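Side-chain contacts in DUF7790 domain-containing protein (PDB 6ULO), which is of unknown function but is probably membrane-anchored, with a soluble domain of Rossmann-like fold: residues T103-F106 with L107-S110; I182-L185 with A186-K190. One frame throughout, in Å; residues are numbered along the deposited sequence.

Interaction 1 of 2, residues T103-F106 with L107-S110; sequences TILF and LQKS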
# COMPACT_ATOMS: atom_id res chain seq x y z
N THR A 103 7.12 11.44 1.09
CA THR A 103 6.57 11.31 -0.26
C THR A 103 5.32 12.18 -0.45
O THR A 103 5.17 12.84 -1.49
CB THR A 103 6.28 9.83 -0.52
OG1 THR A 103 7.51 9.21 -0.81
CG2 THR A 103 5.26 9.58 -1.66
N ILE A 104 4.44 12.22 0.56
CA ILE A 104 3.23 13.03 0.43
C ILE A 104 3.57 14.51 0.34
O ILE A 104 2.99 15.25 -0.47
CB ILE A 104 2.29 12.71 1.61
CG1 ILE A 104 1.79 11.27 1.47
CG2 ILE A 104 1.14 13.73 1.71
CD1 ILE A 104 1.22 10.68 2.75
N LEU A 105 4.51 14.98 1.16
CA LEU A 105 4.95 16.37 1.07
C LEU A 105 5.51 16.67 -0.31
O LEU A 105 5.19 17.70 -0.92
CB LEU A 105 6.00 16.61 2.15
CG LEU A 105 6.72 17.96 2.14
CD1 LEU A 105 5.77 19.14 2.37
CD2 LEU A 105 7.86 17.93 3.20
N PHE A 106 6.33 15.74 -0.84
CA PHE A 106 6.90 15.97 -2.18
C PHE A 106 5.81 16.00 -3.25
O PHE A 106 5.85 16.83 -4.15
CB PHE A 106 7.93 14.92 -2.54
CG PHE A 106 9.20 14.96 -1.73
CD1 PHE A 106 9.51 15.99 -0.85
CD2 PHE A 106 10.13 13.91 -1.89
CE1 PHE A 106 10.70 15.98 -0.15
CE2 PHE A 106 11.32 13.89 -1.20
CZ PHE A 106 11.62 14.95 -0.33
N LEU A 107 4.81 15.12 -3.15
CA LEU A 107 3.69 15.15 -4.09
C LEU A 107 2.97 16.49 -4.04
O LEU A 107 2.66 17.07 -5.08
CB LEU A 107 2.69 14.03 -3.77
CG LEU A 107 3.16 12.62 -4.13
CD1 LEU A 107 2.25 11.59 -3.43
CD2 LEU A 107 3.13 12.43 -5.66
N GLN A 108 2.67 16.97 -2.83
CA GLN A 108 1.99 18.26 -2.69
C GLN A 108 2.73 19.38 -3.41
O GLN A 108 2.11 20.24 -4.03
CB GLN A 108 1.81 18.61 -1.22
CG GLN A 108 0.80 17.69 -0.52
CD GLN A 108 0.79 17.84 0.96
OE1 GLN A 108 1.76 18.33 1.55
NE2 GLN A 108 -0.30 17.41 1.59
N LYS A 109 4.06 19.38 -3.35
CA LYS A 109 4.85 20.47 -3.88
C LYS A 109 5.26 20.27 -5.33
O LYS A 109 5.78 21.20 -5.94
CB LYS A 109 6.09 20.68 -3.01
CG LYS A 109 5.75 21.10 -1.58
CD LYS A 109 4.96 22.38 -1.54
CE LYS A 109 4.78 22.80 -0.10
NZ LYS A 109 4.10 24.09 0.01
N SER A 110 5.07 19.08 -5.91
CA SER A 110 5.63 18.73 -7.22
C SER A 110 4.52 18.76 -8.27
O SER A 110 3.71 17.83 -8.35
CB SER A 110 6.28 17.35 -7.14
OG SER A 110 7.45 17.38 -6.34
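With chi1 at -69°, Ser110 holds OG anti to its own carbonyl carbon and beside its backbone N, which turns the hydroxyl back onto Phe106 O, one turn earlier. At Gln108 a like first torsion and an extended chain beyond CG carry the amide across the Ile104 side chain. Both groups fold back over the last turns of helix 94-109, and Ser110 is the first residue to leave helical backbone angles.

The hydroxyl donates to the carbonyl, Ser110 OG to Phe106 O being 2.8 Å, and approaches from above the carbonyl plane, 39° out of it. Lys109 N makes its regular bond to Leu105 O at 3.2 Å and a second, weak branch to Phe106 O, bent to 125°. Along the flank, Gln108 NE2 passes Ile104 CG2 at 4.0 Å, and Gln108 OE1 lies 4.2 Å from Leu105 CD1. The Thr103 and Leu107 side chains lie side by side, pointing the same way, with CG2 and CD1 4.0 Å apart, while Thr103 OG1 is hydrogen-bonded to Trp120 NE1.

Phe106 O, in the last turn as the helix ends, thus takes the Ser110 hydroxyl as well as the weak branch from Lys109 N, and Gln108 NE2 satisfies Ala186 O in the last turn of helix 176-187.

Interaction 2 of 2, residues I182-L185 with A186-K190; sequences IRKL and AIEGK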
# COMPACT_ATOMS: atom_id res chain seq x y z
N ILE A 182 -3.00 10.99 -7.95
CA ILE A 182 -2.35 10.80 -6.66
C ILE A 182 -2.01 12.14 -6.02
O ILE A 182 -2.22 12.34 -4.81
CB ILE A 182 -1.10 9.90 -6.83
CG1 ILE A 182 -1.54 8.46 -7.17
CG2 ILE A 182 -0.21 9.93 -5.59
CD1 ILE A 182 -2.44 7.80 -6.11
N ARG A 183 -1.52 13.10 -6.82
CA ARG A 183 -1.20 14.41 -6.25
C ARG A 183 -2.45 15.09 -5.70
O ARG A 183 -2.39 15.76 -4.66
CB ARG A 183 -0.55 15.28 -7.31
CG ARG A 183 -0.24 16.69 -6.76
CD ARG A 183 0.70 17.48 -7.63
NE ARG A 183 1.13 18.71 -6.97
CZ ARG A 183 0.77 19.93 -7.35
NH1 ARG A 183 -0.03 20.07 -8.42
NH2 ARG A 183 1.23 20.98 -6.70
N LYS A 184 -3.58 14.94 -6.39
CA LYS A 184 -4.82 15.53 -5.91
C LYS A 184 -5.19 14.98 -4.53
O LYS A 184 -5.49 15.74 -3.60
CB LYS A 184 -5.94 15.27 -6.91
CG LYS A 184 -7.26 15.89 -6.46
CD LYS A 184 -8.38 15.55 -7.40
CE LYS A 184 -9.68 16.22 -7.05
NZ LYS A 184 -10.80 15.47 -7.66
N LEU A 185 -5.12 13.65 -4.36
CA LEU A 185 -5.34 13.07 -3.04
C LEU A 185 -4.36 13.62 -2.02
O LEU A 185 -4.74 13.90 -0.87
CB LEU A 185 -5.24 11.55 -3.10
CG LEU A 185 -6.25 10.83 -3.99
CD1 LEU A 185 -6.02 9.29 -3.89
CD2 LEU A 185 -7.70 11.19 -3.60
N ALA A 186 -3.08 13.76 -2.39
CA ALA A 186 -2.09 14.26 -1.45
C ALA A 186 -2.45 15.66 -0.99
O ALA A 186 -2.41 15.95 0.21
CB ALA A 186 -0.69 14.22 -2.06
N ILE A 187 -2.77 16.54 -1.94
CA ILE A 187 -3.13 17.92 -1.62
C ILE A 187 -4.34 17.97 -0.69
O ILE A 187 -4.42 18.82 0.20
CB ILE A 187 -3.37 18.69 -2.93
CG1 ILE A 187 -2.04 18.95 -3.61
CG2 ILE A 187 -4.09 20.03 -2.66
CD1 ILE A 187 -2.18 19.52 -5.02
N GLU A 188 -5.30 17.08 -0.89
CA GLU A 188 -6.54 17.06 -0.14
C GLU A 188 -6.42 16.40 1.22
O GLU A 188 -7.42 16.34 1.94
CB GLU A 188 -7.63 16.39 -1.00
CG GLU A 188 -7.99 17.28 -2.17
CD GLU A 188 -8.94 16.67 -3.18
OE1 GLU A 188 -9.14 15.44 -3.20
OE2 GLU A 188 -9.45 17.45 -4.02
N GLY A 189 -5.25 15.91 1.60
CA GLY A 189 -5.10 15.25 2.88
C GLY A 189 -5.65 13.85 2.90
O GLY A 189 -5.88 13.28 3.98
N LYS A 190 -5.85 13.24 1.73
CA LYS A 190 -6.49 11.95 1.61
C LYS A 190 -5.53 10.80 1.54
O LYS A 190 -5.99 9.66 1.35
CB LYS A 190 -7.42 11.95 0.39
CG LYS A 190 -8.57 12.95 0.48
CD LYS A 190 -9.37 12.97 -0.81
CE LYS A 190 -10.61 13.81 -0.67
NZ LYS A 190 -11.23 13.99 -2.02
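Leu185 and Lys190 meet at a Schellman motif that ends helix 176-187: Gly189 has positive phi (77°), Lys190 N closes the turn on Leu185 O at 2.9 Å, and Gly189 N bonds back to Ala186 O at 3.2 Å. Lys190 then leads into strand 191-195.

The Glu188 side chain can be followed outward from this turn. Its CB and CG rest on the backbone of Lys184, with CG 3.3 Å from Lys184 O. Farther out, CD lies 3.8 Å from Lys184 CG, where the two side chains cross. The carboxylate then divides its contacts. OE2 faces the aliphatic Lys184 CE at 3.3 Å, whereas Lys184 NZ stays beyond salt-bridge range. OE1 forms a salt bridge with Lys190 NZ at 2.8 Å, met from above the carboxylate plane. That ammonium also pairs with Glu20, so two carboxylates probably stabilise its charge.

On another flank, Arg183 CG is anti to the backbone N (chi1 178°), and the extended course to NE brings the guanidinium to the end of helix 94-109, where NE and NH2 donate to Leu107 O and Gln108 O. Over the centre of one guanidinium face sits the Ile187 CD1 methyl, 3.8 Å from Arg183 CZ.

Interactions 1 and 2 come in series along the chain, at the C-terminal ends of helices 94-109 and 176-187, with centres about 9 Å apart on the same side of the chain's centre. They touch directly: Leu107 CD1 packs 3.7 Å from Ile182 CG2. Polar groups are exchanged in both directions, the Gln108 side chain reaching the backbone of helix 176-187 and the Arg183 side chain that of helix 94-109. Both flank one border of the mixed sheet, where strand 191-195 is outermost and runs parallel to strand 86-91. Ile104, Leu185 and Ala186 touch strand 191-195, so the paired helix ends pack against the edge strand of the sheet, whose order beginning 3-2-1-4-5 is consistent with a Rossmann-like fold.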